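Local coordinates for protein arylalkylamine N-Acetyltransferase 2 (Aedes aegypti, PDB 4FD5) that probably transfers acyl groups from acyl-coenzyme A to the amino group of arylalkylamines such as dopamine and serotonin, at residues Ser16-Asp21 / Gly73-Val78; Arg27-Ala32 / Ser137-Phe142; Asn116-Leu121 / Thr187-Asn192; Lys123-Asp128 / Ile216-Ile221. All blocks are in the same frame, centred on the assembly; numbering follows the deposited sequence.

Contact 1 of 4, residues Ser16-Asp21 / Gly73-Val78; sequences SKYYDD and GDIAGV
The ring of Tyr18 meets Ile75 obliquely: the methyl CD1 of Ile75 comes to 4.4 Å from Tyr18 CD1, a loose apolar touch. A second tyrosine packs inside 16-21 itself, where Ser16 CA sits over the centre of one face of the Tyr19 ring. Tyr19 N also bonds back to Ser16 O (3.1 Å), a turn that leads into the helix. The carboxylate of Asp21 is a flat group that reaches the other segment through water. One water donates to Gly73 O at 2.6 Å and, weakly, to Asp21 OD2 at 3.0 Å, linking the two segments. Beside it, Asp21 CB lies 4.1 Å from Ile75 CG1. With chi1 at -60°, Ile75 CG1 lies beside its backbone N, and CD1 carries the chain on toward the tyrosine, so one isoleucine serves both partners. The burial is modest, and Asp21 is an exposed residue.

Ile75 opens strand 75-85, in which Ala76 and Gly77 both face Ala68 as a classic beta bulge. Tyr18, just before helix 19-29, continues onto Met67 and Ile69 of the next strand, 66-69, while Ile75 meets the helix at Asp21 in its first turn and at His25 further along.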
# COMPACT_ATOMS: atom_id res chain seq x y z
N SER A 16 -13.70 -5.93 12.18
CA SER A 16 -12.72 -6.62 13.03
C SER A 16 -12.81 -8.15 12.98
O SER A 16 -11.80 -8.83 13.18
CB SER A 16 -12.80 -6.12 14.48
OG SER A 16 -14.02 -6.50 15.10
N LYS A 17 -14.00 -8.69 12.74
CA LYS A 17 -14.16 -10.14 12.69
C LYS A 17 -13.37 -10.76 11.54
O LYS A 17 -13.11 -11.95 11.53
CB LYS A 17 -15.64 -10.53 12.59
CG LYS A 17 -16.42 -10.20 13.84
CD LYS A 17 -17.70 -11.03 13.89
CE LYS A 17 -18.50 -10.75 15.16
NZ LYS A 17 -19.73 -11.57 15.22
N TYR A 18 -12.98 -9.93 10.58
CA TYR A 18 -12.22 -10.39 9.42
C TYR A 18 -10.73 -10.07 9.50
O TYR A 18 -9.97 -10.51 8.63
CB TYR A 18 -12.78 -9.81 8.12
CG TYR A 18 -14.11 -10.39 7.77
CD1 TYR A 18 -14.20 -11.50 6.94
CD2 TYR A 18 -15.28 -9.85 8.28
CE1 TYR A 18 -15.43 -12.04 6.61
CE2 TYR A 18 -16.52 -10.40 7.96
CZ TYR A 18 -16.58 -11.49 7.12
OH TYR A 18 -17.80 -12.05 6.78
N TYR A 19 -10.31 -9.33 10.53
CA TYR A 19 -8.91 -8.93 10.57
C TYR A 19 -7.95 -10.13 10.47
O TYR A 19 -6.99 -10.10 9.70
CB TYR A 19 -8.57 -8.10 11.81
CG TYR A 19 -9.19 -6.73 11.94
CD1 TYR A 19 -9.88 -6.12 10.89
CD2 TYR A 19 -9.07 -6.02 13.13
CE1 TYR A 19 -10.44 -4.85 11.04
CE2 TYR A 19 -9.61 -4.79 13.27
CZ TYR A 19 -10.29 -4.19 12.24
OH TYR A 19 -10.82 -2.94 12.45
N ASP A 20 -8.17 -11.18 11.27
CA ASP A 20 -7.27 -12.32 11.22
C ASP A 20 -7.24 -12.91 9.82
O ASP A 20 -6.15 -13.17 9.29
CB ASP A 20 -7.69 -13.43 12.20
CG ASP A 20 -7.32 -13.12 13.64
OD1 ASP A 20 -6.64 -12.12 13.91
OD2 ASP A 20 -7.68 -13.92 14.53
N ASP A 21 -8.42 -13.07 9.22
CA ASP A 21 -8.53 -13.69 7.88
C ASP A 21 -7.74 -12.84 6.90
O ASP A 21 -7.09 -13.36 5.98
CB ASP A 21 -9.98 -13.72 7.39
CG ASP A 21 -10.83 -14.81 8.05
OD1 ASP A 21 -10.28 -15.70 8.72
OD2 ASP A 21 -12.07 -14.78 7.86
N GLY A 73 -17.16 -17.31 1.54
CA GLY A 73 -16.55 -16.49 2.57
C GLY A 73 -15.03 -16.36 2.52
O GLY A 73 -14.43 -15.82 3.45
N ASP A 74 -14.42 -16.83 1.44
CA ASP A 74 -12.97 -16.69 1.25
C ASP A 74 -12.58 -15.27 0.86
O ASP A 74 -13.28 -14.62 0.08
CB ASP A 74 -12.49 -17.65 0.15
CG ASP A 74 -12.58 -19.11 0.54
OD1 ASP A 74 -13.20 -19.41 1.59
OD2 ASP A 74 -12.03 -19.94 -0.20
N ILE A 75 -11.46 -14.79 1.39
CA ILE A 75 -10.91 -13.50 0.98
C ILE A 75 -10.34 -13.65 -0.43
O ILE A 75 -9.34 -14.34 -0.63
CB ILE A 75 -9.80 -13.01 1.96
CG1 ILE A 75 -10.37 -12.84 3.39
CG2 ILE A 75 -9.16 -11.70 1.48
CD1 ILE A 75 -11.49 -11.86 3.49
N ALA A 76 -10.98 -13.03 -1.40
CA ALA A 76 -10.49 -13.07 -2.77
C ALA A 76 -9.45 -11.98 -2.97
O ALA A 76 -8.49 -12.14 -3.74
CB ALA A 76 -11.62 -12.92 -3.76
N GLY A 77 -9.64 -10.86 -2.29
CA GLY A 77 -8.63 -9.81 -2.40
C GLY A 77 -8.91 -8.69 -1.43
O GLY A 77 -10.00 -8.64 -0.87
N VAL A 78 -7.96 -7.79 -1.22
CA VAL A 78 -8.18 -6.63 -0.35
C VAL A 78 -7.52 -5.35 -0.87
O VAL A 78 -6.52 -5.39 -1.59
CB VAL A 78 -7.66 -6.88 1.08
CG1 VAL A 78 -8.43 -8.03 1.74
CG2 VAL A 78 -6.15 -7.12 1.07
O HOH W 1 -12.34 -15.50 5.00

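Contact 2 of 4, residues Arg27-Ala32 / Ser137-Phe142; sequences RQTFFA and SVDSRF
Ser137 comes first and lies against Phe30 and Thr29. Its OG, anti to the backbone N (chi1 178°), sits 3.6 Å from Phe30 CB, and its CB is 3.7 Å from CD1 of the phenylalanine, approaching the ring obliquely. Thr29 OG1 is 3.4 Å from Ser137 OG, but both hydroxyls have firmer partners in the preceding turn of helix 19-29: Ser137 OG pairs with His25 NE2, Thr29 OG1 with the carbonyl of His25. The helix end is thus held to the strand by way of one histidine.

Two residues on, Asp139 crosses Thr29 at about a right angle, OD2 lying 3.8 Å from the methyl CG2. The carboxylate is otherwise occupied with its own loop. OD1 accepts the backbone N of Arg141 at 2.9 Å through its anti lone pair, closing an Asx turn, and it also takes Arg141 NE at 3.0 Å, which arrives from above the carboxylate plane. Arg141 NH2 reaches OD2 at 3.0 Å, completing a side-on salt bridge that fixes the rotation of both groups. Phe142 then lays CE1 over one face of the same guanidinium.

This is the end of the strand that precedes the Arg-x-x-Gly-x-Gly signature of GNAT acetyltransferases, which begins here at Arg141. In relatives that loop wraps the pyrophosphate of coenzyme A, and the Asx turn at Asp139 leads the chain into it.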
# COMPACT_ATOMS: atom_id res chain seq x y z
N ARG A 27 -0.24 -12.77 4.60
CA ARG A 27 0.91 -13.62 4.86
C ARG A 27 1.09 -14.58 3.72
O ARG A 27 2.21 -14.92 3.36
CB ARG A 27 0.71 -14.45 6.12
CG ARG A 27 0.82 -13.68 7.39
CD ARG A 27 0.94 -14.64 8.58
NE ARG A 27 0.76 -13.92 9.83
CZ ARG A 27 -0.39 -13.87 10.50
NH1 ARG A 27 -1.47 -14.50 10.04
NH2 ARG A 27 -0.47 -13.18 11.63
N GLN A 28 -0.03 -15.04 3.17
CA GLN A 28 0.05 -16.14 2.24
C GLN A 28 0.27 -15.63 0.84
O GLN A 28 0.87 -16.32 0.01
CB GLN A 28 -1.21 -17.01 2.29
CG GLN A 28 -1.36 -17.82 3.56
CD GLN A 28 -0.29 -18.89 3.71
OE1 GLN A 28 0.23 -19.41 2.72
NE2 GLN A 28 0.04 -19.21 4.95
N THR A 29 -0.21 -14.42 0.56
CA THR A 29 -0.29 -14.05 -0.85
C THR A 29 0.47 -12.80 -1.20
O THR A 29 0.82 -12.59 -2.37
CB THR A 29 -1.75 -13.91 -1.36
OG1 THR A 29 -2.36 -12.75 -0.78
CG2 THR A 29 -2.58 -15.13 -1.02
N PHE A 30 0.73 -11.97 -0.20
CA PHE A 30 1.17 -10.62 -0.48
C PHE A 30 2.55 -10.26 0.03
O PHE A 30 3.39 -9.81 -0.73
CB PHE A 30 0.16 -9.59 0.03
CG PHE A 30 0.56 -8.18 -0.25
CD1 PHE A 30 0.32 -7.61 -1.50
CD2 PHE A 30 1.20 -7.41 0.71
CE1 PHE A 30 0.69 -6.32 -1.78
CE2 PHE A 30 1.57 -6.11 0.44
CZ PHE A 30 1.32 -5.56 -0.81
N PHE A 31 2.77 -10.43 1.34
CA PHE A 31 3.93 -9.84 2.00
C PHE A 31 5.25 -10.25 1.35
O PHE A 31 6.09 -9.40 1.08
CB PHE A 31 3.95 -10.23 3.48
CG PHE A 31 2.96 -9.48 4.35
CD1 PHE A 31 2.64 -8.15 4.12
CD2 PHE A 31 2.36 -10.13 5.43
CE1 PHE A 31 1.75 -7.47 4.94
CE2 PHE A 31 1.47 -9.45 6.27
CZ PHE A 31 1.16 -8.13 6.01
N ALA A 32 5.44 -11.54 1.10
CA ALA A 32 6.71 -12.03 0.57
C ALA A 32 6.90 -11.72 -0.92
O ALA A 32 8.02 -11.77 -1.43
CB ALA A 32 6.84 -13.53 0.81
N SER A 137 -4.13 -6.30 -3.06
CA SER A 137 -3.73 -7.71 -3.11
C SER A 137 -4.89 -8.56 -3.61
O SER A 137 -6.02 -8.39 -3.17
CB SER A 137 -3.34 -8.17 -1.69
OG SER A 137 -2.99 -9.54 -1.69
N VAL A 138 -4.62 -9.46 -4.57
CA VAL A 138 -5.65 -10.36 -5.07
C VAL A 138 -5.08 -11.77 -5.10
O VAL A 138 -4.01 -12.00 -5.67
CB VAL A 138 -6.13 -9.97 -6.48
CG1 VAL A 138 -7.18 -10.98 -7.01
CG2 VAL A 138 -6.68 -8.56 -6.48
N ASP A 139 -5.78 -12.70 -4.45
CA ASP A 139 -5.39 -14.10 -4.37
C ASP A 139 -5.30 -14.69 -5.78
O ASP A 139 -6.16 -14.42 -6.62
CB ASP A 139 -6.44 -14.86 -3.54
CG ASP A 139 -6.05 -16.29 -3.25
OD1 ASP A 139 -5.89 -17.07 -4.21
OD2 ASP A 139 -5.91 -16.66 -2.05
N SER A 140 -4.25 -15.46 -6.06
CA SER A 140 -4.04 -15.99 -7.41
C SER A 140 -5.25 -16.76 -7.94
O SER A 140 -5.49 -16.76 -9.16
CB SER A 140 -2.78 -16.87 -7.48
OG SER A 140 -2.93 -18.02 -6.65
N ARG A 141 -6.00 -17.41 -7.06
CA ARG A 141 -7.18 -18.18 -7.47
C ARG A 141 -8.23 -17.29 -8.11
O ARG A 141 -9.05 -17.75 -8.92
CB ARG A 141 -7.78 -18.94 -6.27
CG ARG A 141 -6.85 -19.95 -5.60
CD ARG A 141 -7.44 -20.50 -4.30
NE ARG A 141 -7.40 -19.51 -3.21
CZ ARG A 141 -8.19 -19.52 -2.15
NH1 ARG A 141 -9.12 -20.46 -2.01
NH2 ARG A 141 -8.06 -18.58 -1.21
N PHE A 142 -8.20 -16.00 -7.77
CA PHE A 142 -9.27 -15.08 -8.13
C PHE A 142 -8.85 -14.03 -9.15
O PHE A 142 -9.58 -13.08 -9.41
CB PHE A 142 -9.83 -14.39 -6.87
CG PHE A 142 -10.55 -15.33 -5.94
CD1 PHE A 142 -9.88 -15.96 -4.90
CD2 PHE A 142 -11.90 -15.59 -6.11
CE1 PHE A 142 -10.54 -16.83 -4.05
CE2 PHE A 142 -12.56 -16.45 -5.26
CZ PHE A 142 -11.88 -17.07 -4.23

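Contact 3 of 4, residues Asn116-Leu121 / Thr187-Asn192; sequences NLKINL and TKCEIN
Lys118 curls its aliphatic chain round the sulfur of Cys189. CB approaches SG to 4.1 Å, and a bend at chi3 (53°) brings CE back to 4.0 Å from the same atom, so the methylenes rather than the ammonium do the touching. The residue lies within the type I turn that runs from Asn116 to Ile119 after helix 103-116.

Ile119 follows and packs on Lys188 and Cys189. Its CG2 lies 4.0 Å from the carbonyl O of Lys188 and 4.2 Å from Cys189 CB. The other branch, CG1, stands between the backbone N and the carbonyl carbon (chi1 61°), and its terminal CD1 comes to 4.1 Å from Lys188 CB, the two side chains crossing at about a right angle.

Lys188 and Cys189 can both lean toward this turn because they form a classic beta bulge opposite Ile216, which Ile119 touches as well. Asn120, next along, caps helix 121-125 with OD1 on the backbone N of Lys123.

No hydrogen bond passes between the segments. Between them the hold is van der Waals packing, its apolar surface made up of the isoleucine, the cysteine and the methylenes of the two lysines.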
# COMPACT_ATOMS: atom_id res chain seq x y z
N ASN A 116 8.57 10.68 0.13
CA ASN A 116 7.46 11.50 0.59
C ASN A 116 7.86 12.92 1.02
O ASN A 116 7.02 13.82 1.01
CB ASN A 116 6.68 10.80 1.70
CG ASN A 116 5.59 9.92 1.15
OD1 ASN A 116 4.56 10.41 0.68
ND2 ASN A 116 5.80 8.60 1.18
N LEU A 117 9.12 13.12 1.38
CA LEU A 117 9.59 14.49 1.65
C LEU A 117 9.58 15.43 0.44
O LEU A 117 9.68 16.65 0.59
CB LEU A 117 11.00 14.48 2.24
CG LEU A 117 11.16 13.93 3.65
CD1 LEU A 117 12.65 13.94 4.04
CD2 LEU A 117 10.34 14.73 4.64
N LYS A 118 9.47 14.88 -0.76
CA LYS A 118 9.68 15.68 -1.96
C LYS A 118 8.40 16.32 -2.47
O LYS A 118 8.43 17.12 -3.40
CB LYS A 118 10.34 14.84 -3.04
CG LYS A 118 11.65 14.24 -2.59
CD LYS A 118 12.23 13.31 -3.63
CE LYS A 118 12.32 14.01 -4.98
NZ LYS A 118 13.21 13.27 -5.94
N ILE A 119 7.29 15.94 -1.86
CA ILE A 119 5.99 16.51 -2.21
C ILE A 119 5.18 16.81 -0.95
O ILE A 119 5.41 16.23 0.10
CB ILE A 119 5.17 15.56 -3.12
CG1 ILE A 119 4.90 14.23 -2.41
CG2 ILE A 119 5.85 15.37 -4.47
CD1 ILE A 119 4.22 13.19 -3.27
N ASN A 120 4.22 17.71 -1.07
CA ASN A 120 3.28 17.98 0.01
C ASN A 120 1.88 18.07 -0.59
O ASN A 120 1.50 19.11 -1.12
CB ASN A 120 3.65 19.27 0.74
CG ASN A 120 2.80 19.52 1.97
OD1 ASN A 120 1.71 18.95 2.11
ND2 ASN A 120 3.28 20.37 2.86
N LEU A 121 1.14 16.98 -0.54
CA LEU A 121 -0.16 16.95 -1.21
C LEU A 121 -1.19 17.74 -0.44
O LEU A 121 -2.15 18.26 -1.02
CB LEU A 121 -0.64 15.51 -1.43
CG LEU A 121 -0.01 14.76 -2.62
CD1 LEU A 121 1.46 15.04 -2.75
CD2 LEU A 121 -0.28 13.26 -2.52
N THR A 187 1.14 10.43 -11.47
CA THR A 187 2.42 10.32 -10.77
C THR A 187 2.93 11.70 -10.34
O THR A 187 3.07 12.61 -11.17
CB THR A 187 3.47 9.60 -11.64
OG1 THR A 187 3.00 8.28 -11.94
CG2 THR A 187 4.81 9.51 -10.94
N LYS A 188 3.18 11.85 -9.04
CA LYS A 188 3.69 13.09 -8.47
C LYS A 188 5.18 12.98 -8.20
O LYS A 188 5.90 13.98 -8.24
CB LYS A 188 2.94 13.45 -7.19
CG LYS A 188 1.44 13.59 -7.38
CD LYS A 188 1.14 14.51 -8.56
CE LYS A 188 0.50 15.82 -8.10
NZ LYS A 188 0.33 16.76 -9.25
N CYS A 189 5.65 11.76 -7.91
CA CYS A 189 7.07 11.58 -7.58
C CYS A 189 7.46 10.19 -8.06
O CYS A 189 6.66 9.28 -7.97
CB CYS A 189 7.27 11.71 -6.05
SG CYS A 189 8.98 11.80 -5.50
N GLU A 190 8.67 10.00 -8.57
CA GLU A 190 9.07 8.65 -8.97
C GLU A 190 10.57 8.44 -8.86
O GLU A 190 11.34 9.39 -8.96
CB GLU A 190 8.59 8.32 -10.38
CG GLU A 190 9.24 9.11 -11.49
CD GLU A 190 8.63 8.78 -12.84
OE1 GLU A 190 7.64 8.01 -12.89
OE2 GLU A 190 9.14 9.29 -13.86
N ILE A 191 10.97 7.19 -8.64
CA ILE A 191 12.39 6.85 -8.60
C ILE A 191 12.64 5.45 -9.14
O ILE A 191 11.88 4.51 -8.87
CB ILE A 191 12.98 7.02 -7.18
CG1 ILE A 191 14.50 6.82 -7.19
CG2 ILE A 191 12.31 6.07 -6.19
CD1 ILE A 191 15.15 7.09 -5.84
N ASN A 192 13.70 5.31 -9.95
CA ASN A 192 14.08 4.02 -10.50
C ASN A 192 14.91 3.27 -9.48
O ASN A 192 15.85 3.83 -8.92
CB ASN A 192 14.94 4.19 -11.76
CG ASN A 192 14.16 4.78 -12.92
OD1 ASN A 192 13.07 4.32 -13.24
ND2 ASN A 192 14.74 5.78 -13.57

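Contact 4 of 4, residues Lys123-Asp128 / Ile216-Ile221; sequences KQFDVD and IMCKVI
A cysteine sulfur-aromatic contact joins Phe125, near the end of helix 121-125, to Cys218 on strand 213-220 of the GNAT sheet. Just after the phenylalanine, Asp126 takes positive phi (52°) in a Schellman motif. The side chain of Phe125 points toward strand 213-220.

Cys218 SG approaches from an oblique direction, 3.8 Å from Phe125 CE2 and 4.0 Å from CZ. It lies 5.0 Å from the ring centroid and 72° off the normal, well outside the middle of the ring. Two residues on, Val220 projects from the same side of the strand and is the closer partner. The faces of Phe125 are shared between the segments: Gln124 CG covers one over its centre, and the valine lies over the opposite face. Beyond the two segments the ring also touches Val166 of the neighbouring strand 166-171.

Nothing polar crosses here. Cys218 is buried and Val220 exposed: this is packing of a short helix on an inner strand, near that strand's C-terminal end. The tightest point is a single methyl: Val220 CG2, anti to its carbonyl carbon, presses on the ring 3.4 Å from Phe125 CE1 and 3.6 Å from CD1.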
# COMPACT_ATOMS: atom_id res chain seq x y z
N LYS A 123 -0.73 20.58 1.03
CA LYS A 123 -0.61 21.95 0.55
C LYS A 123 -1.08 22.08 -0.89
O LYS A 123 -1.84 22.99 -1.23
CB LYS A 123 0.83 22.42 0.67
CG LYS A 123 1.17 23.06 2.02
CD LYS A 123 0.87 22.13 3.20
CE LYS A 123 1.26 22.77 4.53
NZ LYS A 123 1.50 21.71 5.54
N GLN A 124 -0.64 21.16 -1.74
CA GLN A 124 -0.96 21.23 -3.16
C GLN A 124 -2.46 21.29 -3.41
O GLN A 124 -2.92 22.02 -4.28
CB GLN A 124 -0.34 20.07 -3.94
CG GLN A 124 -0.49 20.18 -5.44
CD GLN A 124 0.33 19.14 -6.20
OE1 GLN A 124 1.26 18.55 -5.65
NE2 GLN A 124 -0.01 18.92 -7.46
N PHE A 125 -3.23 20.52 -2.63
CA PHE A 125 -4.67 20.44 -2.86
C PHE A 125 -5.51 21.10 -1.77
O PHE A 125 -6.73 21.02 -1.80
CB PHE A 125 -5.10 18.99 -3.08
CG PHE A 125 -4.42 18.33 -4.24
CD1 PHE A 125 -4.68 18.74 -5.54
CD2 PHE A 125 -3.50 17.32 -4.04
CE1 PHE A 125 -4.05 18.15 -6.62
CE2 PHE A 125 -2.86 16.71 -5.11
CZ PHE A 125 -3.14 17.13 -6.41
N ASP A 126 -4.84 21.75 -0.83
CA ASP A 126 -5.51 22.41 0.30
C ASP A 126 -6.48 21.48 1.03
O ASP A 126 -7.67 21.77 1.16
CB ASP A 126 -6.23 23.68 -0.16
CG ASP A 126 -6.56 24.61 1.00
OD1 ASP A 126 -5.81 24.60 1.99
OD2 ASP A 126 -7.57 25.34 0.91
N VAL A 127 -5.96 20.35 1.51
CA VAL A 127 -6.77 19.41 2.28
C VAL A 127 -6.11 19.09 3.62
O VAL A 127 -4.88 19.20 3.75
CB VAL A 127 -7.02 18.11 1.49
CG1 VAL A 127 -7.82 18.38 0.23
CG2 VAL A 127 -5.69 17.44 1.14
N ASP A 128 -6.91 18.70 4.60
CA ASP A 128 -6.39 18.39 5.93
C ASP A 128 -6.28 16.89 6.16
O ASP A 128 -5.78 16.44 7.20
CB ASP A 128 -7.25 19.03 7.03
CG ASP A 128 -8.73 18.75 6.85
OD1 ASP A 128 -9.08 17.70 6.27
OD2 ASP A 128 -9.54 19.59 7.29
N ILE A 216 4.94 7.67 -6.36
CA ILE A 216 3.92 8.26 -5.50
C ILE A 216 2.88 8.93 -6.40
O ILE A 216 3.21 9.86 -7.18
CB ILE A 216 4.48 9.25 -4.48
CG1 ILE A 216 5.45 8.54 -3.54
CG2 ILE A 216 3.34 9.91 -3.70
CD1 ILE A 216 6.09 9.47 -2.53
N MET A 217 1.65 8.44 -6.29
CA MET A 217 0.59 8.75 -7.24
C MET A 217 -0.62 9.26 -6.50
O MET A 217 -0.88 8.87 -5.36
CB MET A 217 0.22 7.50 -8.04
CG MET A 217 1.42 6.84 -8.72
SD MET A 217 1.03 5.34 -9.64
CE MET A 217 0.33 6.05 -11.14
N CYS A 218 -1.38 10.15 -7.13
CA CYS A 218 -2.56 10.68 -6.46
C CYS A 218 -3.71 11.02 -7.41
O CYS A 218 -3.55 11.11 -8.62
CB CYS A 218 -2.19 11.89 -5.61
SG CYS A 218 -1.78 13.33 -6.60
N LYS A 219 -4.89 11.18 -6.83
CA LYS A 219 -6.08 11.49 -7.62
C LYS A 219 -6.96 12.44 -6.83
O LYS A 219 -7.24 12.20 -5.65
CB LYS A 219 -6.86 10.21 -7.94
CG LYS A 219 -8.05 10.44 -8.85
CD LYS A 219 -8.85 9.17 -9.09
CE LYS A 219 -9.98 9.48 -10.08
NZ LYS A 219 -10.87 8.33 -10.32
N VAL A 220 -7.37 13.53 -7.46
CA VAL A 220 -8.40 14.38 -6.88
C VAL A 220 -9.76 13.78 -7.23
O VAL A 220 -10.07 13.56 -8.41
CB VAL A 220 -8.33 15.83 -7.41
CG1 VAL A 220 -9.52 16.63 -6.83
CG2 VAL A 220 -7.02 16.46 -7.02
N ILE A 221 -10.56 13.48 -6.20
CA ILE A 221 -11.80 12.75 -6.41
C ILE A 221 -13.06 13.59 -6.20
O ILE A 221 -14.13 13.24 -6.69
CB ILE A 221 -11.87 11.47 -5.56
CG1 ILE A 221 -11.75 11.79 -4.07
CG2 ILE A 221 -10.79 10.47 -6.00
CD1 ILE A 221 -12.10 10.59 -3.16

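Overall arrangement
The four contacts form two pairs on one mixed sheet. Contacts 1 and 2 share helix 19-29, lie about 12 Å apart between centres, and are joined where strands 75-85 and 129-138 pair, through Val78 N to Ser137 O (2.8 Å). Contacts 3 and 4, also about 12 Å apart between centres, meet along strands 186-192 and 213-220, where Lys188 N faces Ile216 O at 2.7 Å. Between the pairs, contacts 1 and 3 stand about 32 Å apart, centre to centre, across the chain's centre. In GNAT relatives coenzyme A enters between the parallel strands corresponding to 129-138 and 166-171; contact 2, at the C-terminal end of strand 129-138, probably lies beside that position.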